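Local coordinates for protein phosphoheptose isomerase (Neisseria gonorrhoeae, PDB 5I01) that probably isomerises sedoheptulose 7-phosphate to D-glycero-D-manno-heptose 7-phosphate, the first step of heptose synthesis for lipooligosaccharide, working as a zinc-binding homotetramer, at residues 19-24 with 177-182; 50-55 with 128-133; 82-87 with 106-111; 143-148 with 164-169. The protein carries 1 engineered substitution. All blocks are in the same frame, centred on the assembly; numbering follows the deposited sequence.

Interaction 1 (19-24 with 177-182); sequences RAKQEA and QENHIL. With ZN (zinc ion), chain H.
Lys21 does most of the packing, its aliphatic chain lying over Leu182 and Asn179 of the other helix. Leu182 CD2 presses on Lys21 CE at 3.5 Å, and the two side chains run across one another. Asn179 slides past Lys21 the opposite way, its OD1 3.7 Å from Lys21 CG. The methyl of Ala24 also closes on Asn179 OD1, at 3.5 Å, while Ala20 CB lies near Asn179 ND2.

Polar links between the helices are few. A bend at the last torsion of Lys21 (chi4 56°) brings NZ to Glu178 O, a weak hydrogen bond of 3.4 Å. The Glu178 carboxylate lies farther off, OE1 4.8 Å from Lys21 NZ, and is held by Arg175 and Ser17 of its own chain and by His185 of the second subunit. Asn179 ND2 is bonded to Arg175 O. Lys21 of the second subunit brings its ammonium close to this one, and the Glu178 carboxylate nearby may partly offset the like charges.

Away from this packing, Gln177 OE1 of helix 173-193 ligates zinc at 2.0 Å, with His63, Glu67 and His185 of the second subunit completing the site.

The segment axes cross at -51°, 10.3 Å apart. Helix 6-27 thus covers one flank of helix 173-193, which also packs, through Asn179 and His180, on Val168 of strand 164-168 and, through His180 and Ile181, on helix 56-69.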
loop_
_atom_site.group_PDB
_atom_site.type_symbol
_atom_site.label_atom_id
_atom_site.label_comp_id
_atom_site.label_asym_id
_atom_site.label_seq_id
_atom_site.Cartn_x
_atom_site.Cartn_y
_atom_site.Cartn_z
ATOM N N ARG A 19 9.779 -27.579 -15.851
ATOM C CA ARG A 19 10.498 -27.414 -17.138
ATOM C C ARG A 19 11.132 -26.036 -17.270
ATOM O O ARG A 19 12.289 -25.923 -17.668
ATOM C CB ARG A 19 9.577 -27.625 -18.350
ATOM C CG ARG A 19 9.154 -29.065 -18.602
ATOM C CD ARG A 19 8.776 -29.291 -20.054
ATOM N NE ARG A 19 7.759 -28.361 -20.551
ATOM C CZ ARG A 19 6.451 -28.419 -20.290
ATOM N NH1 ARG A 19 5.930 -29.361 -19.496
ATOM N NH2 ARG A 19 5.648 -27.515 -20.837
ATOM N N ALA A 20 10.358 -25.002 -16.933
ATOM C CA ALA A 20 10.814 -23.605 -17.016
ATOM C C ALA A 20 12.028 -23.318 -16.151
ATOM O O ALA A 20 12.915 -22.582 -16.564
ATOM C CB ALA A 20 9.690 -22.655 -16.663
ATOM N N LYS A 21 12.063 -23.910 -14.963
ATOM C CA LYS A 21 13.174 -23.709 -14.038
ATOM C C LYS A 21 14.412 -24.515 -14.409
ATOM O O LYS A 21 15.522 -24.058 -14.180
ATOM C CB LYS A 21 12.748 -23.991 -12.591
ATOM C CG LYS A 21 11.959 -22.845 -11.974
ATOM C CD LYS A 21 11.767 -23.029 -10.480
ATOM C CE LYS A 21 11.171 -21.783 -9.844
ATOM N NZ LYS A 21 9.885 -21.376 -10.472
ATOM N N GLN A 22 14.226 -25.699 -14.981
ATOM C CA GLN A 22 15.352 -26.484 -15.498
ATOM C C GLN A 22 16.120 -25.774 -16.635
ATOM O O GLN A 22 17.342 -25.896 -16.728
ATOM C CB GLN A 22 14.875 -27.874 -15.931
ATOM C CG GLN A 22 14.491 -28.753 -14.750
ATOM C CD GLN A 22 13.890 -30.095 -15.144
ATOM O OE1 GLN A 22 13.065 -30.187 -16.054
ATOM N NE2 GLN A 22 14.291 -31.146 -14.438
ATOM N N GLU A 23 15.409 -25.021 -17.475
ATOM C CA GLU A 23 16.033 -24.261 -18.567
ATOM C C GLU A 23 16.735 -23.006 -18.072
ATOM O O GLU A 23 17.861 -22.724 -18.471
ATOM C CB GLU A 23 14.998 -23.880 -19.629
ATOM C CG GLU A 23 14.344 -25.072 -20.329
ATOM C CD GLU A 23 15.326 -25.951 -21.098
ATOM O OE1 GLU A 23 16.284 -25.416 -21.711
ATOM O OE2 GLU A 23 15.126 -27.186 -21.094
ATOM N N ALA A 24 16.068 -22.244 -17.212
ATOM C CA ALA A 24 16.681 -21.053 -16.604
ATOM C C ALA A 24 17.935 -21.395 -15.792
ATOM O O ALA A 24 18.853 -20.592 -15.719
ATOM C CB ALA A 24 15.672 -20.311 -15.738
ATOM N N GLN A 177 7.001 -14.842 -13.787
ATOM C CA GLN A 177 6.883 -14.366 -12.395
ATOM C C GLN A 177 7.478 -15.363 -11.402
ATOM O O GLN A 177 8.221 -14.976 -10.515
ATOM C CB GLN A 177 5.421 -14.069 -12.016
ATOM C CG GLN A 177 4.916 -12.721 -12.516
ATOM C CD GLN A 177 3.382 -12.596 -12.576
ATOM O OE1 GLN A 177 2.628 -13.482 -12.141
ATOM N NE2 GLN A 177 2.916 -11.475 -13.133
ATOM N N GLU A 178 7.163 -16.645 -11.577
ATOM C CA GLU A 178 7.625 -17.705 -10.671
ATOM C C GLU A 178 9.143 -17.870 -10.671
ATOM O O GLU A 178 9.728 -18.135 -9.620
ATOM C CB GLU A 178 6.963 -19.028 -11.024
ATOM C CG GLU A 178 5.469 -19.039 -10.740
ATOM C CD GLU A 178 4.708 -20.099 -11.523
ATOM O OE1 GLU A 178 5.350 -21.019 -12.096
ATOM O OE2 GLU A 178 3.449 -20.008 -11.569
ATOM N N ASN A 179 9.764 -17.733 -11.846
ATOM C CA ASN A 179 11.229 -17.695 -11.964
ATOM C C ASN A 179 11.812 -16.395 -11.364
ATOM O O ASN A 179 12.881 -16.414 -10.758
ATOM C CB ASN A 179 11.686 -17.862 -13.430
ATOM C CG ASN A 179 11.597 -19.294 -13.912
ATOM O OD1 ASN A 179 12.610 -19.945 -14.174
ATOM N ND2 ASN A 179 10.381 -19.801 -14.017
ATOM N N HIS A 180 11.122 -15.276 -11.540
ATOM C CA HIS A 180 11.571 -14.013 -10.971
ATOM C C HIS A 180 11.739 -14.069 -9.445
ATOM O O HIS A 180 12.735 -13.559 -8.909
ATOM C CB HIS A 180 10.622 -12.864 -11.348
ATOM C CG HIS A 180 10.808 -12.343 -12.739
ATOM N ND1 HIS A 180 9.933 -11.447 -13.314
ATOM C CD2 HIS A 180 11.770 -12.574 -13.662
ATOM C CE1 HIS A 180 10.346 -11.152 -14.532
ATOM N NE2 HIS A 180 11.455 -11.829 -14.768
ATOM N N ILE A 181 10.777 -14.676 -8.754
ATOM C CA ILE A 181 10.832 -14.732 -7.292
ATOM C C ILE A 181 11.937 -15.677 -6.811
ATOM O O ILE A 181 12.576 -15.400 -5.804
ATOM C CB ILE A 181 9.450 -15.037 -6.640
ATOM C CG1 ILE A 181 9.467 -14.671 -5.160
ATOM C CG2 ILE A 181 9.022 -16.487 -6.805
ATOM C CD1 ILE A 181 9.621 -13.176 -4.924
ATOM N N LEU A 182 12.159 -16.775 -7.538
ATOM C CA LEU A 182 13.313 -17.631 -7.305
ATOM C C LEU A 182 14.605 -16.814 -7.434
ATOM O O LEU A 182 15.451 -16.859 -6.540
ATOM C CB LEU A 182 13.326 -18.830 -8.276
ATOM C CG LEU A 182 14.609 -19.677 -8.356
ATOM C CD1 LEU A 182 14.995 -20.213 -6.985
ATOM C CD2 LEU A 182 14.459 -20.818 -9.344
HETATM ZN ZN ZN H . 0.721 -13.755 -11.586
#

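Interaction 2 (50-55 with 128-133); sequences LACGNG and ANVIEA
Asn54 and Asn129 meet amide to amide, reaching from opposite directions and lying 19° from coplanar. Each gives an N-H and receives one, closing a ring of two hydrogen bonds: Asn54 ND2 to Asn129 OD1 is 2.8 Å, and Asn129 ND2 to Asn54 OD1 is 3.0 Å. Both bonds are fairly straight, and each lands on an in-plane lone pair of the accepting oxygen. On the helix, Asn129 has its CG between the backbone N and the carbonyl carbon (chi1 56°), which swings the amide out toward the strand end; on Asn54 the CG sits beside the backbone N.

Below this pair the contact turns apolar. Cys52 turns toward the helix, and its SG rests 4.2 Å from Ala133 CB and 4.4 Å from Val130 CG1. The other branch of Val130, CG2, lies against the backbone of Gly53, 4.3 Å from its CA.

The arrangement joins the C-terminal end of strand 49-52 to the start of helix 128-139 in the SIS domain, beside the predicted substrate site, to which Asn54 and Gly55 belong. The third subunit closes in here, its Thr92 packing on Asn54 and bonding Gly55 N, with its Ser89 bonding Gly55 O.

With both amides paired in this way, turning one over alone would set oxygen against oxygen and nitrogen against nitrogen. If Asn54 does touch substrate, it probably does so with its amide already oriented by Asn129.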
loop_
_atom_site.group_PDB
_atom_site.type_symbol
_atom_site.label_atom_id
_atom_site.label_comp_id
_atom_site.label_asym_id
_atom_site.label_seq_id
_atom_site.Cartn_x
_atom_site.Cartn_y
_atom_site.Cartn_z
ATOM N N LEU A 50 16.485 0.634 -5.478
ATOM C CA LEU A 50 15.084 0.906 -5.781
ATOM C C LEU A 50 14.541 -0.228 -6.645
ATOM O O LEU A 50 15.229 -0.677 -7.560
ATOM C CB LEU A 50 14.955 2.232 -6.519
ATOM C CG LEU A 50 15.691 3.418 -5.896
ATOM C CD1 LEU A 50 15.392 4.678 -6.703
ATOM C CD2 LEU A 50 15.298 3.608 -4.437
ATOM N N ALA A 51 13.322 -0.690 -6.353
ATOM C CA ALA A 51 12.668 -1.744 -7.139
ATOM C C ALA A 51 11.342 -1.242 -7.681
ATOM O O ALA A 51 10.644 -0.491 -7.000
ATOM C CB ALA A 51 12.453 -2.981 -6.295
ATOM N N CYS A 52 11.004 -1.640 -8.906
ATOM C CA CYS A 52 9.691 -1.336 -9.469
ATOM C C CYS A 52 9.203 -2.385 -10.483
ATOM O O CYS A 52 9.998 -3.151 -11.043
ATOM C CB CYS A 52 9.701 0.045 -10.115
ATOM S SG CYS A 52 10.575 0.116 -11.689
ATOM N N GLY A 53 7.892 -2.379 -10.719
ATOM C CA GLY A 53 7.244 -3.327 -11.615
ATOM C C GLY A 53 5.734 -3.202 -11.533
ATOM O O GLY A 53 5.237 -2.503 -10.644
ATOM N N ASN A 54 5.019 -3.857 -12.457
ATOM C CA ASN A 54 3.537 -3.836 -12.504
ATOM C C ASN A 54 2.891 -5.184 -12.180
ATOM O O ASN A 54 3.456 -6.235 -12.485
ATOM C CB ASN A 54 3.044 -3.400 -13.899
ATOM C CG ASN A 54 3.449 -1.979 -14.248
ATOM O OD1 ASN A 54 3.120 -1.037 -13.529
ATOM N ND2 ASN A 54 4.163 -1.818 -15.350
ATOM N N GLY A 55 1.694 -5.152 -11.594
ATOM C CA GLY A 55 0.903 -6.370 -11.362
ATOM C C GLY A 55 1.561 -7.325 -10.389
ATOM O O GLY A 55 1.896 -6.948 -9.263
ATOM N N ALA A 128 5.949 0.280 -20.302
ATOM C CA ALA A 128 6.226 1.704 -20.532
ATOM C C ALA A 128 6.764 2.439 -19.298
ATOM O O ALA A 128 7.753 3.183 -19.405
ATOM C CB ALA A 128 4.981 2.404 -21.061
ATOM N N ASN A 129 6.133 2.232 -18.136
ATOM C CA ASN A 129 6.611 2.895 -16.901
ATOM C C ASN A 129 7.949 2.374 -16.371
ATOM O O ASN A 129 8.710 3.151 -15.787
ATOM C CB ASN A 129 5.556 2.950 -15.785
ATOM C CG ASN A 129 5.010 1.596 -15.398
ATOM O OD1 ASN A 129 5.488 0.554 -15.847
ATOM N ND2 ASN A 129 3.981 1.610 -14.559
ATOM N N VAL A 130 8.248 1.099 -16.606
ATOM C CA VAL A 130 9.568 0.535 -16.267
ATOM C C VAL A 130 10.671 1.029 -17.217
ATOM O O VAL A 130 11.787 1.280 -16.776
ATOM C CB VAL A 130 9.562 -1.004 -16.231
ATOM C CG1 VAL A 130 10.928 -1.530 -15.769
ATOM C CG2 VAL A 130 8.442 -1.507 -15.324
ATOM N N ILE A 131 10.352 1.171 -18.508
ATOM C CA ILE A 131 11.264 1.807 -19.494
ATOM C C ILE A 131 11.633 3.244 -19.091
ATOM O O ILE A 131 12.823 3.594 -19.045
ATOM C CB ILE A 131 10.655 1.821 -20.929
ATOM C CG1 ILE A 131 10.580 0.389 -21.508
ATOM C CG2 ILE A 131 11.436 2.759 -21.865
ATOM C CD1 ILE A 131 9.667 0.261 -22.719
ATOM N N GLU A 132 10.627 4.073 -18.810
ATOM C CA GLU A 132 10.885 5.457 -18.383
ATOM C C GLU A 132 11.732 5.513 -17.098
ATOM O O GLU A 132 12.576 6.410 -16.951
ATOM C CB GLU A 132 9.578 6.261 -18.232
ATOM C CG GLU A 132 9.032 6.830 -19.540
ATOM C CD GLU A 132 9.761 8.101 -19.997
ATOM O OE1 GLU A 132 9.726 9.130 -19.272
ATOM O OE2 GLU A 132 10.362 8.089 -21.093
ATOM N N ALA A 133 11.520 4.551 -16.192
ATOM C CA ALA A 133 12.346 4.419 -14.978
ATOM C C ALA A 133 13.821 4.108 -15.276
ATOM O O ALA A 133 14.704 4.624 -14.599
ATOM C CB ALA A 133 11.772 3.362 -14.044
#

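Interaction 3 (82-87 with 106-111); sequences VALTTD and KQVRAL
Gln107 NE2 is gripped by two carbonyls, Leu84 O across the contact at 2.9 Å and Val103 O from the loop before the helix. The bond to Leu84 is bent, 139° at the hydrogen: it falls on a lone pair in the carbonyl plane, but the oxygen stands 27° out of the glutamine's own amide plane. Leu84 lies just past strand 81-83, an edge strand within the chain of the parallel sheet of the SIS alpha/beta fold, and helix 105-111 packs beside the loop that follows it.

Leu84 and Gln107 slide past each other in opposite directions, and Leu84 spreads its two methyls over the helix. The side chain crosses Val108 at about a right angle, CD1 meeting Val108 CG2 at 3.6 Å. CD2 touches both Gln107 CB and Leu111 CD1, 4.0 Å from the latter. Leu111 CD1 in turn touches Val82 CG1 at 4.1 Å, extending the apolar seam down the strand.

The fourth subunit continues the same seam, its Leu111 packing on Val82 and its Val82 on Leu111, while Thr86 OG1 is hydrogen-bonded to its own copy there. Asp87 serves as N-cap of helix 88-97.

The amide oxygen of Gln107 works through a water: OE1 accepts from it at 3.0 Å, and that water takes the N-H of Asp87 at 2.8 Å.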
loop_
_atom_site.group_PDB
_atom_site.type_symbol
_atom_site.label_atom_id
_atom_site.label_comp_id
_atom_site.label_asym_id
_atom_site.label_seq_id
_atom_site.Cartn_x
_atom_site.Cartn_y
_atom_site.Cartn_z
ATOM N N VAL A 82 14.110 0.274 -1.205
ATOM C CA VAL A 82 12.774 0.875 -1.273
ATOM C C VAL A 82 12.038 0.350 -2.518
ATOM O O VAL A 82 12.551 0.435 -3.624
ATOM C CB VAL A 82 12.868 2.423 -1.354
ATOM C CG1 VAL A 82 11.484 3.069 -1.331
ATOM C CG2 VAL A 82 13.720 2.975 -0.218
ATOM N N ALA A 83 10.843 -0.192 -2.348
ATOM C CA ALA A 83 10.003 -0.506 -3.492
ATOM C C ALA A 83 9.289 0.777 -3.881
ATOM O O ALA A 83 8.756 1.463 -3.024
ATOM C CB ALA A 83 8.994 -1.588 -3.132
ATOM N N LEU A 84 9.266 1.090 -5.171
ATOM C CA LEU A 84 8.579 2.287 -5.675
ATOM C C LEU A 84 7.109 2.039 -6.016
ATOM O O LEU A 84 6.458 2.891 -6.616
ATOM C CB LEU A 84 9.297 2.812 -6.915
ATOM C CG LEU A 84 10.794 3.073 -6.796
ATOM C CD1 LEU A 84 11.301 3.564 -8.138
ATOM C CD2 LEU A 84 11.104 4.086 -5.704
ATOM N N THR A 85 6.572 0.900 -5.599
ATOM C CA THR A 85 5.227 0.472 -5.975
ATOM C C THR A 85 4.258 0.468 -4.791
ATOM O O THR A 85 3.208 -0.120 -4.899
ATOM C CB THR A 85 5.287 -0.961 -6.572
ATOM O OG1 THR A 85 5.873 -1.859 -5.623
ATOM C CG2 THR A 85 6.126 -0.987 -7.842
ATOM N N THR A 86 4.609 1.112 -3.676
ATOM C CA THR A 86 3.827 1.034 -2.434
ATOM C C THR A 86 3.054 2.317 -2.072
ATOM O O THR A 86 1.940 2.232 -1.527
ATOM C CB THR A 86 4.724 0.693 -1.226
ATOM O OG1 THR A 86 5.750 1.676 -1.090
ATOM C CG2 THR A 86 5.358 -0.676 -1.366
ATOM N N ASP A 87 3.642 3.489 -2.322
ATOM C CA ASP A 87 2.985 4.769 -1.980
ATOM C C ASP A 87 1.840 5.077 -2.958
ATOM O O ASP A 87 2.062 5.554 -4.081
ATOM C CB ASP A 87 3.990 5.946 -1.927
ATOM C CG ASP A 87 3.407 7.199 -1.245
ATOM O OD1 ASP A 87 2.193 7.224 -0.956
ATOM O OD2 ASP A 87 4.165 8.170 -1.002
ATOM N N LYS A 106 9.459 9.262 -11.837
ATOM C CA LYS A 106 9.451 10.441 -10.951
ATOM C C LYS A 106 9.988 10.141 -9.550
ATOM O O LYS A 106 10.673 10.969 -8.944
ATOM C CB LYS A 106 8.053 11.061 -10.865
ATOM C CG LYS A 106 7.637 11.799 -12.134
ATOM C CD LYS A 106 6.474 12.746 -11.905
ATOM C CE LYS A 106 6.898 14.040 -11.208
ATOM N NZ LYS A 106 7.753 14.915 -12.062
ATOM N N GLN A 107 9.674 8.959 -9.032
ATOM C CA GLN A 107 10.223 8.523 -7.746
ATOM C C GLN A 107 11.734 8.251 -7.810
ATOM O O GLN A 107 12.444 8.447 -6.818
ATOM C CB GLN A 107 9.476 7.297 -7.232
ATOM C CG GLN A 107 8.020 7.571 -6.901
ATOM C CD GLN A 107 7.321 6.335 -6.388
ATOM O OE1 GLN A 107 7.513 5.924 -5.233
ATOM N NE2 GLN A 107 6.515 5.716 -7.247
ATOM N N VAL A 108 12.216 7.804 -8.969
ATOM C CA VAL A 108 13.657 7.598 -9.190
ATOM C C VAL A 108 14.368 8.948 -9.163
ATOM O O VAL A 108 15.394 9.080 -8.508
ATOM C CB VAL A 108 13.951 6.844 -10.510
ATOM C CG1 VAL A 108 15.444 6.796 -10.795
ATOM C CG2 VAL A 108 13.397 5.421 -10.454
ATOM N N ARG A 109 13.809 9.944 -9.855
ATOM C CA ARG A 109 14.323 11.325 -9.783
ATOM C C ARG A 109 14.276 11.928 -8.367
ATOM O O ARG A 109 15.162 12.687 -8.012
ATOM C CB ARG A 109 13.619 12.253 -10.792
ATOM C CG ARG A 109 14.177 12.162 -12.211
ATOM C CD ARG A 109 13.709 13.306 -13.105
ATOM N NE ARG A 109 12.306 13.155 -13.513
ATOM C CZ ARG A 109 11.848 12.337 -14.477
ATOM N NH1 ARG A 109 12.671 11.549 -15.182
ATOM N NH2 ARG A 109 10.537 12.301 -14.743
ATOM N N ALA A 110 13.269 11.588 -7.565
ATOM C CA ALA A 110 13.227 11.996 -6.150
ATOM C C ALA A 110 14.315 11.328 -5.302
ATOM O O ALA A 110 15.149 12.011 -4.701
ATOM C CB ALA A 110 11.866 11.694 -5.549
ATOM N N LEU A 111 14.297 9.996 -5.268
ATOM C CA LEU A 111 15.108 9.216 -4.322
ATOM C C LEU A 111 16.512 8.848 -4.801
ATOM O O LEU A 111 17.418 8.745 -3.988
ATOM C CB LEU A 111 14.367 7.933 -3.937
ATOM C CG LEU A 111 12.961 8.116 -3.352
ATOM C CD1 LEU A 111 12.377 6.770 -2.966
ATOM C CD2 LEU A 111 12.962 9.049 -2.150
HETATM O O HOH W 1 6.073 3.821 -3.654
#

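Interaction 4 (143-148 with 164-169); sequences HVIALT and VLLNVP
Thr148 and Asn167 face each other at the C-terminal end of two neighbouring strands, joined through both side chain and backbone. Thr148 OG1 donates to Asn167 OD1 at 2.6 Å, on a lone pair in the carbonyl plane; the two side chains cross near a right angle, and the hydroxyl reaches over because it sits between the backbone N and the carbonyl carbon (chi1 70°). Asn167 ND2 is spent on Arg150 O.

Along the backbone the donors and acceptors alternate. Val144 N is bonded to Asp163 OD1. Val144 O takes Val164 N at 3.0 Å, and Val164 O takes Ala146 N. Next, Ala146 O receives Leu166 N at 2.9 Å and Leu166 O receives Thr148 N at 3.1 Å. Thr148 O accepts twice, from Val168 N at 3.0 Å and from His180 NE2 of helix 173-193. On the other edge Ile145 bonds with Leu118 and Gly120 of strand 117-122, and Leu147 with Gly120, while their CA hydrogens lean on Val164 O and Leu166 O.

These are the two strands of a beta-alpha-beta crossover, linked by helix 153-158 and running parallel within 9°. Ala146, Thr148 and Leu165 point to the face covered by that helix, with Leu165 CD1 resting on Ala146 CB at 4.0 Å.

On the other face, under helices 29-44 and 173-193, Ile145 and Leu147 lie alongside Leu166 and point the same way. Leu166 CD1 is the shared surface, 4.1 Å from Ile145 CG2 and 4.0 Å from Leu147 CD1.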
loop_
_atom_site.group_PDB
_atom_site.type_symbol
_atom_site.label_atom_id
_atom_site.label_comp_id
_atom_site.label_asym_id
_atom_site.label_seq_id
_atom_site.Cartn_x
_atom_site.Cartn_y
_atom_site.Cartn_z
ATOM N N HIS A 143 23.129 2.128 -11.780
ATOM C CA HIS A 143 23.190 0.881 -12.548
ATOM C C HIS A 143 21.829 0.197 -12.490
ATOM O O HIS A 143 21.055 0.440 -11.567
ATOM C CB HIS A 143 24.288 -0.022 -12.008
ATOM C CG HIS A 143 25.598 0.678 -11.823
ATOM N ND1 HIS A 143 26.223 1.363 -12.841
ATOM C CD2 HIS A 143 26.391 0.818 -10.735
ATOM C CE1 HIS A 143 27.349 1.888 -12.391
ATOM N NE2 HIS A 143 27.477 1.569 -11.116
ATOM N N VAL A 144 21.535 -0.645 -13.476
ATOM C CA VAL A 144 20.204 -1.251 -13.612
ATOM C C VAL A 144 20.310 -2.772 -13.603
ATOM O O VAL A 144 21.252 -3.334 -14.161
ATOM C CB VAL A 144 19.472 -0.742 -14.881
ATOM C CG1 VAL A 144 18.105 -1.397 -15.063
ATOM C CG2 VAL A 144 19.288 0.762 -14.792
ATOM N N ILE A 145 19.359 -3.423 -12.928
ATOM C CA ILE A 145 19.187 -4.871 -12.998
ATOM C C ILE A 145 17.772 -5.110 -13.497
ATOM O O ILE A 145 16.802 -4.803 -12.804
ATOM C CB ILE A 145 19.406 -5.561 -11.635
ATOM C CG1 ILE A 145 20.844 -5.349 -11.161
ATOM C CG2 ILE A 145 19.090 -7.062 -11.713
ATOM C CD1 ILE A 145 21.066 -5.661 -9.697
ATOM N N ALA A 146 17.661 -5.636 -14.711
ATOM C CA ALA A 146 16.371 -5.875 -15.330
ATOM C C ALA A 146 15.974 -7.327 -15.113
ATOM O O ALA A 146 16.753 -8.231 -15.422
ATOM C CB ALA A 146 16.438 -5.564 -16.816
ATOM N N LEU A 147 14.773 -7.539 -14.567
ATOM C CA LEU A 147 14.157 -8.854 -14.525
ATOM C C LEU A 147 13.084 -8.875 -15.605
ATOM O O LEU A 147 12.024 -8.262 -15.436
ATOM C CB LEU A 147 13.577 -9.153 -13.134
ATOM C CG LEU A 147 14.609 -9.642 -12.104
ATOM C CD1 LEU A 147 15.618 -8.543 -11.794
ATOM C CD2 LEU A 147 13.958 -10.109 -10.818
ATOM N N THR A 148 13.375 -9.560 -16.717
ATOM C CA THR A 148 12.476 -9.628 -17.885
ATOM C C THR A 148 12.091 -11.055 -18.254
ATOM O O THR A 148 12.596 -12.013 -17.670
ATOM C CB THR A 148 13.100 -8.963 -19.132
ATOM O OG1 THR A 148 14.186 -9.762 -19.618
ATOM C CG2 THR A 148 13.601 -7.546 -18.815
ATOM N N VAL A 164 22.853 -5.424 -15.684
ATOM C CA VAL A 164 22.736 -6.891 -15.684
ATOM C C VAL A 164 21.323 -7.297 -16.102
ATOM O O VAL A 164 20.349 -6.868 -15.493
ATOM C CB VAL A 164 23.061 -7.494 -14.295
ATOM C CG1 VAL A 164 22.901 -9.012 -14.302
ATOM C CG2 VAL A 164 24.472 -7.121 -13.868
ATOM N N LEU A 165 21.225 -8.123 -17.139
ATOM C CA LEU A 165 19.942 -8.588 -17.652
ATOM C C LEU A 165 19.716 -9.977 -17.125
ATOM O O LEU A 165 20.548 -10.851 -17.340
ATOM C CB LEU A 165 19.931 -8.624 -19.185
ATOM C CG LEU A 165 18.665 -9.170 -19.864
ATOM C CD1 LEU A 165 17.442 -8.335 -19.523
ATOM C CD2 LEU A 165 18.861 -9.244 -21.367
ATOM N N LEU A 166 18.589 -10.165 -16.442
ATOM C CA LEU A 166 18.125 -11.469 -16.000
ATOM C C LEU A 166 16.846 -11.783 -16.789
ATOM O O LEU A 166 15.722 -11.486 -16.358
ATOM C CB LEU A 166 17.896 -11.482 -14.476
ATOM C CG LEU A 166 19.084 -11.109 -13.571
ATOM C CD1 LEU A 166 18.719 -11.083 -12.098
ATOM C CD2 LEU A 166 20.229 -12.076 -13.761
ATOM N N ASN A 167 17.024 -12.365 -17.968
ATOM C CA ASN A 167 15.891 -12.732 -18.795
ATOM C C ASN A 167 15.511 -14.192 -18.575
ATOM O O ASN A 167 16.356 -15.079 -18.673
ATOM C CB ASN A 167 16.170 -12.482 -20.278
ATOM C CG ASN A 167 14.944 -12.696 -21.123
ATOM O OD1 ASN A 167 13.980 -11.927 -21.051
ATOM N ND2 ASN A 167 14.940 -13.772 -21.880
ATOM N N VAL A 168 14.232 -14.414 -18.278
ATOM C CA VAL A 168 13.657 -15.738 -18.206
ATOM C C VAL A 168 13.178 -16.097 -19.614
ATOM O O VAL A 168 12.238 -15.475 -20.111
ATOM C CB VAL A 168 12.475 -15.776 -17.212
ATOM C CG1 VAL A 168 11.830 -17.156 -17.190
ATOM C CG2 VAL A 168 12.949 -15.388 -15.817
ATOM N N PRO A 169 13.820 -17.088 -20.274
ATOM C CA PRO A 169 13.430 -17.386 -21.653
ATOM C C PRO A 169 12.190 -18.281 -21.689
ATOM O O PRO A 169 12.292 -19.503 -21.817
ATOM C CB PRO A 169 14.672 -18.085 -22.205
ATOM C CG PRO A 169 15.199 -18.839 -21.030
ATOM C CD PRO A 169 14.891 -17.994 -19.816
#

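Overall arrangement
Interaction 1 closes the longest loop of the four, and the other three nest inside it. There, 82-87 with 106-111 lies inside the span of 50-55 with 128-133, and 143-148 with 164-169 follows in series. Interactions 2, 3 and 4 reach one parallel sheet. Interactions 2 and 3, centres 10 Å apart, touch through adjacent strands 49-52 and 81-83; interaction 4 lies at the sheet's other end, centre 19 Å from interaction 3. It touches interaction 1, centres 13 Å apart, where helix 173-193 packs on the sheet. Interactions 1 and 3, centres 27 Å apart on opposite sides of the chain's centre, meet different neighbours: the second subunit, which shares the zinc site, and the fourth.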